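Local coordinates for protein bsobi restriction endonuclease (Geobacillus stearothermophilus, PDB 1DC1) that recognizes the double-stranded DNA sequence 5'-CYCGRG-3' as a homodimer and cleaves it after the first cytosine, leaving 5'-phosphates, at residues 140-145 with 198-203; 230-235 with 271-276; 252-257 with 286-291. All blocks are in the same frame, centred on the assembly; numbering follows the deposited sequence.

Contact 1. Residues 140-145 with 198-203; sequences QKLTRA and LMYNIT
Tyr200 reaches from the corner that the chain turns after strand 194-199 to helix 110-152, where it meets Leu142 and Thr143. The approach starts at CB: with CG anti to the carbonyl carbon (chi1 -68°), the ring leaves the backbone toward the helix. The closer contacts come at the epsilon carbons. Tyr200 CE1 lies 4.1 Å from Leu142 CD2, a methyl that sits at the ring edge, near its plane. On the other flank Tyr200 CE2 comes within 3.0 Å of Thr143 OG1, which is set obliquely to the ring. At the tip, Tyr200 OH gives its proton to Thr143 OG1 at 2.8 Å, and Leu142 CD2 packs 3.6 Å from Tyr200 OH. The threonine hydroxyl stands beside its own backbone N (chi1 -67°) and also makes a weak hydrogen bond back to Gln139 O, one helical turn earlier. A buried phenol is thereby satisfied by a buried hydroxyl, with a leucine filling in alongside. A phenylalanine in place of the tyrosine would probably leave Thr143 OG1 without its phenolic donor and the ring freer to shift against Leu142. Asn201 and Ile202, just after the tyrosine, both face Val211 in a G1 beta bulge at the small 202-204/209-211 hairpin. Tyr200 itself lies about 6 Å, side chain to side chain, from Asp212, a predicted magnesium ligand; a long helix is pinned here to the end of a central-sheet strand, near the predicted metal site of a PD-(D/E)XK nuclease core.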
loop_
_atom_site.group_PDB
_atom_site.type_symbol
_atom_site.label_atom_id
_atom_site.label_comp_id
_atom_site.label_asym_id
_atom_site.label_seq_id
_atom_site.Cartn_x
_atom_site.Cartn_y
_atom_site.Cartn_z
ATOM N N GLN D 140 -0.328 2.140 -19.953
ATOM C CA GLN D 140 -0.385 2.872 -21.215
ATOM C C GLN D 140 0.992 3.169 -21.818
ATOM O O GLN D 140 1.161 3.141 -23.057
ATOM C CB GLN D 140 -1.161 4.170 -21.048
ATOM C CG GLN D 140 -2.641 3.897 -20.793
ATOM C CD GLN D 140 -3.369 5.155 -20.393
ATOM O OE1 GLN D 140 -2.890 6.259 -20.633
ATOM N NE2 GLN D 140 -4.532 4.999 -19.789
ATOM N N LYS D 141 1.964 3.444 -20.945
ATOM C CA LYS D 141 3.322 3.734 -21.368
ATOM C C LYS D 141 3.955 2.502 -22.016
ATOM O O LYS D 141 4.607 2.625 -23.055
ATOM C CB LYS D 141 4.150 4.150 -20.167
ATOM C CG LYS D 141 5.576 4.429 -20.556
ATOM C CD LYS D 141 6.227 5.220 -19.474
ATOM C CE LYS D 141 7.666 5.494 -19.831
ATOM N NZ LYS D 141 8.292 6.301 -18.764
ATOM N N LEU D 142 3.752 1.327 -21.401
ATOM C CA LEU D 142 4.309 0.120 -21.958
ATOM C C LEU D 142 3.643 -0.196 -23.306
ATOM O O LEU D 142 4.307 -0.595 -24.253
ATOM C CB LEU D 142 4.119 -1.058 -21.016
ATOM C CG LEU D 142 4.835 -2.317 -21.542
ATOM C CD1 LEU D 142 6.334 -2.084 -21.442
ATOM C CD2 LEU D 142 4.434 -3.575 -20.763
ATOM N N THR D 143 2.324 -0.023 -23.397
ATOM C CA THR D 143 1.618 -0.291 -24.650
ATOM C C THR D 143 2.125 0.655 -25.761
ATOM O O THR D 143 2.314 0.237 -26.910
ATOM C CB THR D 143 0.085 -0.105 -24.504
ATOM O OG1 THR D 143 -0.433 -1.113 -23.648
ATOM C CG2 THR D 143 -0.603 -0.263 -25.833
ATOM N N ARG D 144 2.335 1.925 -25.419
ATOM C CA ARG D 144 2.825 2.891 -26.408
ATOM C C ARG D 144 4.173 2.407 -26.921
ATOM O O ARG D 144 4.436 2.492 -28.125
ATOM C CB ARG D 144 2.968 4.284 -25.781
ATOM C CG ARG D 144 3.493 5.351 -26.706
ATOM C CD ARG D 144 2.384 5.728 -27.684
ATOM N NE ARG D 144 2.621 5.162 -29.018
ATOM C CZ ARG D 144 1.742 5.143 -30.024
ATOM N NH1 ARG D 144 0.520 5.655 -29.896
ATOM N NH2 ARG D 144 2.136 4.651 -31.188
ATOM N N ALA D 145 5.033 1.911 -26.024
ATOM C CA ALA D 145 6.354 1.397 -26.432
ATOM C C ALA D 145 6.226 0.146 -27.359
ATOM O O ALA D 145 6.960 -0.001 -28.329
ATOM C CB ALA D 145 7.188 1.075 -25.197
ATOM N N LEU D 198 -0.853 -10.151 -26.628
ATOM C CA LEU D 198 -0.533 -9.588 -25.326
ATOM C C LEU D 198 -1.833 -9.072 -24.671
ATOM O O LEU D 198 -2.658 -8.382 -25.296
ATOM C CB LEU D 198 0.476 -8.440 -25.474
ATOM C CG LEU D 198 0.778 -7.645 -24.188
ATOM C CD1 LEU D 198 2.046 -8.170 -23.603
ATOM C CD2 LEU D 198 0.923 -6.150 -24.508
ATOM N N MET D 199 -2.035 -9.432 -23.411
ATOM C CA MET D 199 -3.208 -8.966 -22.687
ATOM C C MET D 199 -2.747 -8.462 -21.327
ATOM O O MET D 199 -1.798 -8.979 -20.774
ATOM C CB MET D 199 -4.184 -10.109 -22.432
ATOM C CG MET D 199 -4.788 -10.729 -23.672
ATOM S SD MET D 199 -6.226 -9.898 -24.275
ATOM C CE MET D 199 -7.396 -9.888 -22.894
ATOM N N TYR D 200 -3.439 -7.469 -20.797
ATOM C CA TYR D 200 -3.114 -6.951 -19.481
ATOM C C TYR D 200 -4.136 -7.393 -18.420
ATOM O O TYR D 200 -5.317 -7.562 -18.714
ATOM C CB TYR D 200 -3.087 -5.432 -19.539
ATOM C CG TYR D 200 -1.945 -4.886 -20.357
ATOM C CD1 TYR D 200 -0.655 -4.840 -19.823
ATOM C CD2 TYR D 200 -2.161 -4.334 -21.633
ATOM C CE1 TYR D 200 0.391 -4.246 -20.511
ATOM C CE2 TYR D 200 -1.111 -3.732 -22.335
ATOM C CZ TYR D 200 0.162 -3.693 -21.744
ATOM O OH TYR D 200 1.218 -3.026 -22.331
ATOM N N ASN D 201 -3.674 -7.603 -17.202
ATOM C CA ASN D 201 -4.551 -7.922 -16.099
ATOM C C ASN D 201 -5.545 -9.047 -16.330
ATOM O O ASN D 201 -6.760 -8.874 -16.274
ATOM C CB ASN D 201 -5.252 -6.623 -15.686
ATOM C CG ASN D 201 -4.261 -5.489 -15.455
ATOM O OD1 ASN D 201 -3.294 -5.613 -14.678
ATOM N ND2 ASN D 201 -4.497 -4.380 -16.121
ATOM N N ILE D 202 -4.997 -10.211 -16.530
ATOM C CA ILE D 202 -5.727 -11.406 -16.828
ATOM C C ILE D 202 -5.634 -12.363 -15.658
ATOM O O ILE D 202 -4.566 -12.513 -15.041
ATOM C CB ILE D 202 -5.016 -12.088 -18.053
ATOM C CG1 ILE D 202 -5.249 -11.302 -19.320
ATOM C CG2 ILE D 202 -5.522 -13.460 -18.297
ATOM C CD1 ILE D 202 -6.447 -10.450 -19.265
ATOM N N THR D 203 -6.735 -13.049 -15.371
ATOM C CA THR D 203 -6.711 -14.069 -14.329
ATOM C C THR D 203 -6.053 -15.287 -14.967
ATOM O O THR D 203 -6.498 -15.744 -16.013
ATOM C CB THR D 203 -8.091 -14.491 -13.882
ATOM O OG1 THR D 203 -8.762 -13.364 -13.312
ATOM C CG2 THR D 203 -7.963 -15.629 -12.818
#

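Contact 2. Residues 230-235 with 271-276; sequences QQPEKY and KGLSPK
The flat group of this contact is the phenol ring of Tyr235, although Tyr235 touches Pro275 through its carbonyl oxygen and not through the ring. The Tyr235 ring has the carbonyl carbon of Pro232 at its edge, in plane. Phe216 meets it with planes about 50° apart, and Phe268 makes an edge-to-face pair with it. Both segments belong to the beta-alpha-beta crossover in which strand 235-242 is joined through helix 247-270 to its parallel neighbour, strand 276-281: 230-235 leads into the first strand, and 271-276 carries the chain from the helix to the second. The helix ends in a Schellman motif with Gly272, at positive phi, as its C-prime residue, where a side chain would be jammed against the preceding carbonyl oxygen. The turn delivers Leu273 straight to the other loop. There the chain makes a short 3-10 segment, 232-234, with Lys234 N hydrogen-bonded to Gln231 O at 2.8 Å and a weak bond from Tyr235 N to Pro232 O. Tyr235 OH accepts a hydrogen bond from the backbone N of Gln230 at 3.0 Å, which ties the aromatic ring to the poorly ordered start of the same loop. Between the loops the packing is apolar. Leu273 holds CG anti to its carbonyl carbon (chi1 -59°), and this sends one branch, CD1, across Pro232, while Phe268 lies against Pro232, Leu273 and Pro275 alike. Leu273 CD1 also reaches the backbone, 3.5 Å from Pro232 C. A little further along, Pro275 CB rests against Tyr235 O at 3.4 Å. Tightest of all is Pro232 CB against Leu273 CD1, only 3.2 Å apart and closer than carbons usually pack.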
loop_
_atom_site.group_PDB
_atom_site.type_symbol
_atom_site.label_atom_id
_atom_site.label_comp_id
_atom_site.label_asym_id
_atom_site.label_seq_id
_atom_site.Cartn_x
_atom_site.Cartn_y
_atom_site.Cartn_z
ATOM N N GLN D 230 -5.973 -19.744 -20.485
ATOM C CA GLN D 230 -6.520 -21.069 -20.068
ATOM C C GLN D 230 -5.604 -22.283 -20.338
ATOM O O GLN D 230 -5.296 -23.040 -19.409
ATOM C CB GLN D 230 -7.887 -21.295 -20.732
ATOM C CG GLN D 230 -9.078 -20.952 -19.826
ATOM C CD GLN D 230 -9.717 -22.178 -19.168
ATOM O OE1 GLN D 230 -9.909 -23.215 -19.820
ATOM N NE2 GLN D 230 -10.055 -22.062 -17.872
ATOM N N GLN D 231 -5.199 -22.490 -21.592
ATOM C CA GLN D 231 -4.315 -23.610 -21.924
ATOM C C GLN D 231 -2.908 -23.201 -21.513
ATOM O O GLN D 231 -2.277 -22.391 -22.176
ATOM C CB GLN D 231 -4.307 -23.903 -23.428
ATOM C CG GLN D 231 -5.659 -24.298 -24.032
ATOM C CD GLN D 231 -5.754 -24.018 -25.548
ATOM O OE1 GLN D 231 -4.821 -23.476 -26.161
ATOM N NE2 GLN D 231 -6.884 -24.391 -26.148
ATOM N N PRO D 232 -2.395 -23.770 -20.419
ATOM C CA PRO D 232 -1.058 -23.459 -19.909
ATOM C C PRO D 232 0.074 -23.443 -20.907
ATOM O O PRO D 232 0.996 -22.654 -20.776
ATOM C CB PRO D 232 -0.843 -24.506 -18.807
ATOM C CG PRO D 232 -1.926 -25.532 -19.036
ATOM C CD PRO D 232 -3.066 -24.774 -19.574
ATOM N N GLU D 233 0.022 -24.304 -21.911
ATOM C CA GLU D 233 1.082 -24.330 -22.914
ATOM C C GLU D 233 1.059 -23.079 -23.817
ATOM O O GLU D 233 2.048 -22.802 -24.517
ATOM C CB GLU D 233 0.962 -25.580 -23.805
ATOM C CG GLU D 233 0.042 -26.625 -23.284
ATOM C CD GLU D 233 -1.393 -26.225 -23.413
ATOM O OE1 GLU D 233 -1.815 -25.924 -24.558
ATOM O OE2 GLU D 233 -2.099 -26.210 -22.375
ATOM N N LYS D 234 -0.059 -22.338 -23.805
ATOM C CA LYS D 234 -0.226 -21.133 -24.645
ATOM C C LYS D 234 0.397 -19.906 -24.047
ATOM O O LYS D 234 0.506 -18.896 -24.717
ATOM C CB LYS D 234 -1.706 -20.835 -24.878
ATOM C CG LYS D 234 -2.394 -21.863 -25.724
ATOM C CD LYS D 234 -1.410 -22.481 -26.688
ATOM C CE LYS D 234 -2.114 -23.016 -27.945
ATOM N NZ LYS D 234 -1.195 -23.896 -28.740
ATOM N N TYR D 235 0.753 -19.981 -22.767
ATOM C CA TYR D 235 1.402 -18.848 -22.062
ATOM C C TYR D 235 2.904 -18.779 -22.341
ATOM O O TYR D 235 3.697 -19.585 -21.797
ATOM C CB TYR D 235 1.197 -18.956 -20.554
ATOM C CG TYR D 235 -0.228 -18.724 -20.127
ATOM C CD1 TYR D 235 -1.151 -19.776 -20.088
ATOM C CD2 TYR D 235 -0.648 -17.465 -19.704
ATOM C CE1 TYR D 235 -2.432 -19.564 -19.634
ATOM C CE2 TYR D 235 -1.953 -17.244 -19.242
ATOM C CZ TYR D 235 -2.835 -18.286 -19.208
ATOM O OH TYR D 235 -4.127 -18.062 -18.763
ATOM N N LYS D 271 3.443 -28.315 -13.926
ATOM C CA LYS D 271 2.858 -28.805 -15.156
ATOM C C LYS D 271 3.926 -29.058 -16.204
ATOM O O LYS D 271 3.645 -29.378 -17.356
ATOM C CB LYS D 271 1.879 -27.775 -15.704
ATOM C CG LYS D 271 0.463 -28.029 -15.240
ATOM C CD LYS D 271 0.362 -28.470 -13.749
ATOM C CE LYS D 271 -1.079 -28.946 -13.402
ATOM N NZ LYS D 271 -1.124 -30.136 -12.483
ATOM N N GLY D 272 5.181 -28.930 -15.834
ATOM C CA GLY D 272 6.193 -29.103 -16.859
ATOM C C GLY D 272 6.352 -27.898 -17.822
ATOM O O GLY D 272 6.954 -28.015 -18.919
ATOM N N LEU D 273 5.849 -26.725 -17.433
ATOM C CA LEU D 273 5.965 -25.562 -18.283
ATOM C C LEU D 273 6.949 -24.533 -17.726
ATOM O O LEU D 273 7.115 -24.356 -16.532
ATOM C CB LEU D 273 4.609 -24.936 -18.482
ATOM C CG LEU D 273 3.643 -25.918 -19.106
ATOM C CD1 LEU D 273 2.242 -25.418 -19.048
ATOM C CD2 LEU D 273 4.106 -26.124 -20.501
ATOM N N SER D 274 7.659 -23.876 -18.618
ATOM C CA SER D 274 8.569 -22.828 -18.182
ATOM C C SER D 274 8.297 -21.495 -18.939
ATOM O O SER D 274 9.155 -21.066 -19.719
ATOM C CB SER D 274 10.046 -23.211 -18.412
ATOM O OG SER D 274 10.435 -24.328 -17.669
ATOM N N PRO D 275 7.119 -20.831 -18.739
ATOM C CA PRO D 275 6.886 -19.560 -19.460
ATOM C C PRO D 275 7.989 -18.546 -19.072
ATOM O O PRO D 275 8.632 -18.668 -17.991
ATOM C CB PRO D 275 5.519 -19.102 -18.957
ATOM C CG PRO D 275 5.339 -19.787 -17.628
ATOM C CD PRO D 275 5.993 -21.157 -17.846
ATOM N N LYS D 276 8.256 -17.574 -19.936
ATOM C CA LYS D 276 9.253 -16.547 -19.598
ATOM C C LYS D 276 8.614 -15.650 -18.540
ATOM O O LYS D 276 7.392 -15.563 -18.468
ATOM C CB LYS D 276 9.602 -15.670 -20.816
ATOM C CG LYS D 276 10.320 -16.409 -21.940
ATOM C CD LYS D 276 10.446 -15.477 -23.129
ATOM C CE LYS D 276 11.133 -16.131 -24.293
ATOM N NZ LYS D 276 11.315 -17.595 -24.100
#

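Contact 3. Residues 252-257 with 286-291; sequences EHWKTA and HSMAEE. With nucleotides of chain A; nucleotides of chain B.
Trp254 overlaps Met288 between the two helices: Trp254 CD1, a pyrrole carbon, lies 3.4 Å from Met288 CB. Met288 CG sits between its own backbone N and carbonyl carbon, the crowded position, and the chain then bends so that Met288 CE reaches Trp254 CB at 3.5 Å. The sulfur stands obliquely to the indole, and Met288 SD lies 5.0 Å from the centroid of the five-membered ring of Trp254, in a Met-aromatic contact. At the ring edge Glu291 takes the indole N-H: Trp254 NE1 to Glu291 OE1 is 2.7 Å and nearly straight at 168°. The acceptor lies in the ring plane, but the carboxylate is turned 50° against it. Glu291 OE2 forms a salt bridge with Arg263 of the second subunit, so one carboxylate fixes the indole and reaches over the dimer interface. Helices 247-270 and 286-298 pack together on the sheet of this PD-(D/E)XK-type fold, and the tryptophan meets Phe279 of that sheet edge-to-face. The two residues just before Trp254 turn the other way, to the DNA, and read the major-groove edge of a G-C pair. His253 NE2 donates to N7 of DG8 of chain A at 3.0 Å, in a bond bent to 148°. Glu252 OE2 accepts a hydrogen bond from N4 of DC7 of chain B at 3.0 Å. Glu252 CG lies over one face of the His253 ring, offset toward the rim. A turn further on, Thr256 OG1 is hydrogen-bonded to Thr256 OG1 of the second subunit.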
loop_
_atom_site.group_PDB
_atom_site.type_symbol
_atom_site.label_atom_id
_atom_site.label_comp_id
_atom_site.label_asym_id
_atom_site.label_seq_id
_atom_site.Cartn_x
_atom_site.Cartn_y
_atom_site.Cartn_z
ATOM N N GLU D 252 8.896 -2.505 -1.281
ATOM C CA GLU D 252 7.595 -2.988 -0.837
ATOM C C GLU D 252 6.858 -3.744 -1.981
ATOM O O GLU D 252 6.509 -4.931 -1.845
ATOM C CB GLU D 252 6.726 -1.807 -0.359
ATOM C CG GLU D 252 5.298 -2.258 0.098
ATOM C CD GLU D 252 5.303 -2.947 1.471
ATOM O OE1 GLU D 252 6.405 -3.031 2.069
ATOM O OE2 GLU D 252 4.228 -3.404 1.967
ATOM N N HIS D 253 6.650 -3.076 -3.119
ATOM C CA HIS D 253 5.919 -3.717 -4.221
ATOM C C HIS D 253 6.762 -4.733 -5.005
ATOM O O HIS D 253 6.210 -5.577 -5.704
ATOM C CB HIS D 253 5.273 -2.653 -5.103
ATOM C CG HIS D 253 4.430 -1.694 -4.319
ATOM N ND1 HIS D 253 3.391 -2.095 -3.506
ATOM C CD2 HIS D 253 4.385 -0.352 -4.343
ATOM C CE1 HIS D 253 2.737 -1.038 -3.075
ATOM N NE2 HIS D 253 3.320 0.034 -3.570
ATOM N N TRP D 254 8.089 -4.687 -4.849
ATOM C CA TRP D 254 8.951 -5.680 -5.478
ATOM C C TRP D 254 8.791 -6.989 -4.627
ATOM O O TRP D 254 8.676 -8.065 -5.200
ATOM C CB TRP D 254 10.411 -5.214 -5.477
ATOM C CG TRP D 254 11.387 -6.365 -5.558
ATOM C CD1 TRP D 254 12.300 -6.716 -4.617
ATOM C CD2 TRP D 254 11.532 -7.322 -6.643
ATOM N NE1 TRP D 254 13.015 -7.820 -5.039
ATOM C CE2 TRP D 254 12.565 -8.216 -6.273
ATOM C CE3 TRP D 254 10.886 -7.510 -7.888
ATOM C CZ2 TRP D 254 12.978 -9.292 -7.104
ATOM C CZ3 TRP D 254 11.307 -8.590 -8.728
ATOM C CH2 TRP D 254 12.346 -9.460 -8.321
ATOM N N LYS D 255 8.780 -6.899 -3.278
ATOM C CA LYS D 255 8.598 -8.091 -2.415
ATOM C C LYS D 255 7.270 -8.762 -2.813
ATOM O O LYS D 255 7.173 -9.972 -2.925
ATOM C CB LYS D 255 8.529 -7.685 -0.945
ATOM C CG LYS D 255 9.884 -7.495 -0.295
ATOM C CD LYS D 255 9.742 -7.216 1.214
ATOM C CE LYS D 255 9.092 -5.881 1.535
ATOM N NZ LYS D 255 10.124 -4.859 1.791
ATOM N N THR D 256 6.228 -7.959 -3.027
ATOM C CA THR D 256 4.904 -8.466 -3.448
ATOM C C THR D 256 4.980 -9.200 -4.806
ATOM O O THR D 256 4.541 -10.353 -4.944
ATOM C CB THR D 256 3.875 -7.298 -3.537
ATOM O OG1 THR D 256 3.953 -6.496 -2.348
ATOM C CG2 THR D 256 2.498 -7.816 -3.704
ATOM N N ALA D 257 5.586 -8.535 -5.792
ATOM C CA ALA D 257 5.741 -9.067 -7.155
ATOM C C ALA D 257 6.581 -10.328 -7.180
ATOM O O ALA D 257 6.295 -11.243 -7.945
ATOM C CB ALA D 257 6.351 -8.029 -8.093
ATOM N N HIS D 286 18.588 0.104 -4.986
ATOM C CA HIS D 286 19.746 -0.763 -5.068
ATOM C C HIS D 286 19.597 -2.228 -4.618
ATOM O O HIS D 286 19.952 -3.159 -5.357
ATOM C CB HIS D 286 20.907 -0.164 -4.317
ATOM C CG HIS D 286 22.099 -1.027 -4.412
ATOM N ND1 HIS D 286 22.708 -1.286 -5.622
ATOM C CD2 HIS D 286 22.662 -1.868 -3.521
ATOM C CE1 HIS D 286 23.594 -2.251 -5.474
ATOM N NE2 HIS D 286 23.587 -2.626 -4.209
ATOM N N SER D 287 19.066 -2.453 -3.416
ATOM C CA SER D 287 18.901 -3.822 -2.900
ATOM C C SER D 287 18.079 -4.698 -3.816
ATOM O O SER D 287 18.524 -5.823 -4.194
ATOM C CB SER D 287 18.221 -3.831 -1.560
ATOM O OG SER D 287 18.091 -5.157 -1.120
ATOM N N MET D 288 16.871 -4.224 -4.153
ATOM C CA MET D 288 16.024 -4.976 -5.089
ATOM C C MET D 288 16.695 -5.146 -6.498
ATOM O O MET D 288 16.513 -6.178 -7.160
ATOM C CB MET D 288 14.647 -4.317 -5.197
ATOM C CG MET D 288 14.617 -2.903 -5.754
ATOM S SD MET D 288 12.921 -2.339 -5.856
ATOM C CE MET D 288 12.326 -2.985 -7.398
ATOM N N ALA D 289 17.466 -4.160 -6.944
ATOM C CA ALA D 289 18.172 -4.244 -8.221
ATOM C C ALA D 289 19.132 -5.416 -8.162
ATOM O O ALA D 289 19.265 -6.145 -9.142
ATOM C CB ALA D 289 18.952 -2.939 -8.536
ATOM N N GLU D 290 19.792 -5.607 -7.020
ATOM C CA GLU D 290 20.715 -6.721 -6.858
ATOM C C GLU D 290 19.961 -8.039 -6.983
ATOM O O GLU D 290 20.427 -8.982 -7.633
ATOM C CB GLU D 290 21.370 -6.647 -5.504
ATOM C CG GLU D 290 22.345 -5.496 -5.383
ATOM C CD GLU D 290 23.794 -5.926 -5.662
ATOM O OE1 GLU D 290 24.019 -6.938 -6.382
ATOM O OE2 GLU D 290 24.714 -5.247 -5.154
ATOM N N GLU D 291 18.795 -8.113 -6.367
ATOM C CA GLU D 291 18.026 -9.348 -6.438
ATOM C C GLU D 291 17.512 -9.631 -7.858
ATOM O O GLU D 291 17.475 -10.797 -8.296
ATOM C CB GLU D 291 16.851 -9.271 -5.467
ATOM C CG GLU D 291 17.297 -9.428 -4.049
ATOM C CD GLU D 291 16.155 -9.279 -3.103
ATOM O OE1 GLU D 291 15.137 -8.710 -3.545
ATOM O OE2 GLU D 291 16.273 -9.714 -1.926
ATOM P P DC A 7 1.064 0.135 -9.778
ATOM O OP1 DC A 7 1.753 0.779 -10.910
ATOM O OP2 DC A 7 1.596 -1.140 -9.215
ATOM O "O5'" DC A 7 0.994 1.158 -8.571
ATOM C "C5'" DC A 7 0.486 2.499 -8.749
ATOM C "C4'" DC A 7 0.539 3.251 -7.436
ATOM O "O4'" DC A 7 -0.300 2.629 -6.414
ATOM C "C3'" DC A 7 1.943 3.399 -6.831
ATOM O "O3'" DC A 7 2.077 4.697 -6.297
ATOM C "C2'" DC A 7 1.912 2.462 -5.645
ATOM C "C1'" DC A 7 0.454 2.483 -5.217
ATOM N N1 DC A 7 0.060 1.237 -4.533
ATOM C C2 DC A 7 -0.559 1.319 -3.255
ATOM O O2 DC A 7 -0.960 2.433 -2.838
ATOM N N3 DC A 7 -0.729 0.180 -2.523
ATOM C C4 DC A 7 -0.385 -1.006 -3.051
ATOM N N4 DC A 7 -0.544 -2.099 -2.298
ATOM C C5 DC A 7 0.147 -1.121 -4.391
ATOM C C6 DC A 7 0.347 0.008 -5.080
ATOM P P DG A 8 3.491 5.469 -6.296
ATOM O OP1 DG A 8 3.587 6.235 -7.528
ATOM O OP2 DG A 8 4.600 4.596 -5.887
ATOM O "O5'" DG A 8 3.234 6.567 -5.165
ATOM C "C5'" DG A 8 2.031 7.406 -5.170
ATOM C "C4'" DG A 8 1.590 7.676 -3.749
ATOM O "O4'" DG A 8 1.216 6.413 -3.149
ATOM C "C3'" DG A 8 2.700 8.269 -2.863
ATOM O "O3'" DG A 8 2.123 9.087 -1.828
ATOM C "C2'" DG A 8 3.260 7.035 -2.173
ATOM C "C1'" DG A 8 1.992 6.178 -1.988
ATOM N N9 DG A 8 2.224 4.738 -1.848
ATOM C C8 DG A 8 3.106 3.979 -2.592
ATOM N N7 DG A 8 3.163 2.730 -2.205
ATOM C C5 DG A 8 2.249 2.644 -1.155
ATOM C C6 DG A 8 1.894 1.528 -0.302
ATOM O O6 DG A 8 2.333 0.384 -0.322
ATOM N N1 DG A 8 0.941 1.879 0.653
ATOM C C2 DG A 8 0.395 3.141 0.794
ATOM N N2 DG A 8 -0.527 3.301 1.750
ATOM N N3 DG A 8 0.730 4.190 0.029
ATOM C C4 DG A 8 1.650 3.873 -0.923
ATOM P P DC B 7 0.540 -3.249 9.376
ATOM O OP1 DC B 7 -0.172 -3.787 10.526
ATOM O OP2 DC B 7 1.162 -4.159 8.424
ATOM O "O5'" DC B 7 -0.484 -2.401 8.511
ATOM C "C5'" DC B 7 -1.285 -1.342 9.108
ATOM C "C4'" DC B 7 -2.151 -0.689 8.051
ATOM O "O4'" DC B 7 -1.344 -0.053 7.008
ATOM C "C3'" DC B 7 -3.097 -1.663 7.329
ATOM O "O3'" DC B 7 -4.334 -1.033 7.134
ATOM C "C2'" DC B 7 -2.479 -1.828 5.955
ATOM C "C1'" DC B 7 -1.768 -0.499 5.720
ATOM N N1 DC B 7 -0.590 -0.610 4.812
ATOM C C2 DC B 7 -0.524 0.225 3.657
ATOM O O2 DC B 7 -1.339 1.152 3.525
ATOM N N3 DC B 7 0.441 -0.008 2.727
ATOM C C4 DC B 7 1.339 -0.977 2.930
ATOM N N4 DC B 7 2.192 -1.237 1.960
ATOM C C5 DC B 7 1.369 -1.746 4.136
ATOM C C6 DC B 7 0.391 -1.541 5.034
#

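Contacts 2 and 3 share helix 247-270: its C-terminal end runs into contact 2, and contact 3 lies nearer its start, their centres 25 Å apart and their segments alternating along the chain. Contact 1 closes earlier in sequence and sits 19 Å from contact 2 and 21 Å from contact 3, centre to centre. Each contact comes near a predicted magnesium ligand. Tyr200 of contact 1 is about 9 Å from Glu240, Pro275 of contact 2 about 11 Å from it, and Trp254 of contact 3 about 6 Å from Lys242, all side chain to side chain. Contact 3 touches the DNA; the nearest atoms of contacts 1 and 2 stay about 5 and 12 Å from it.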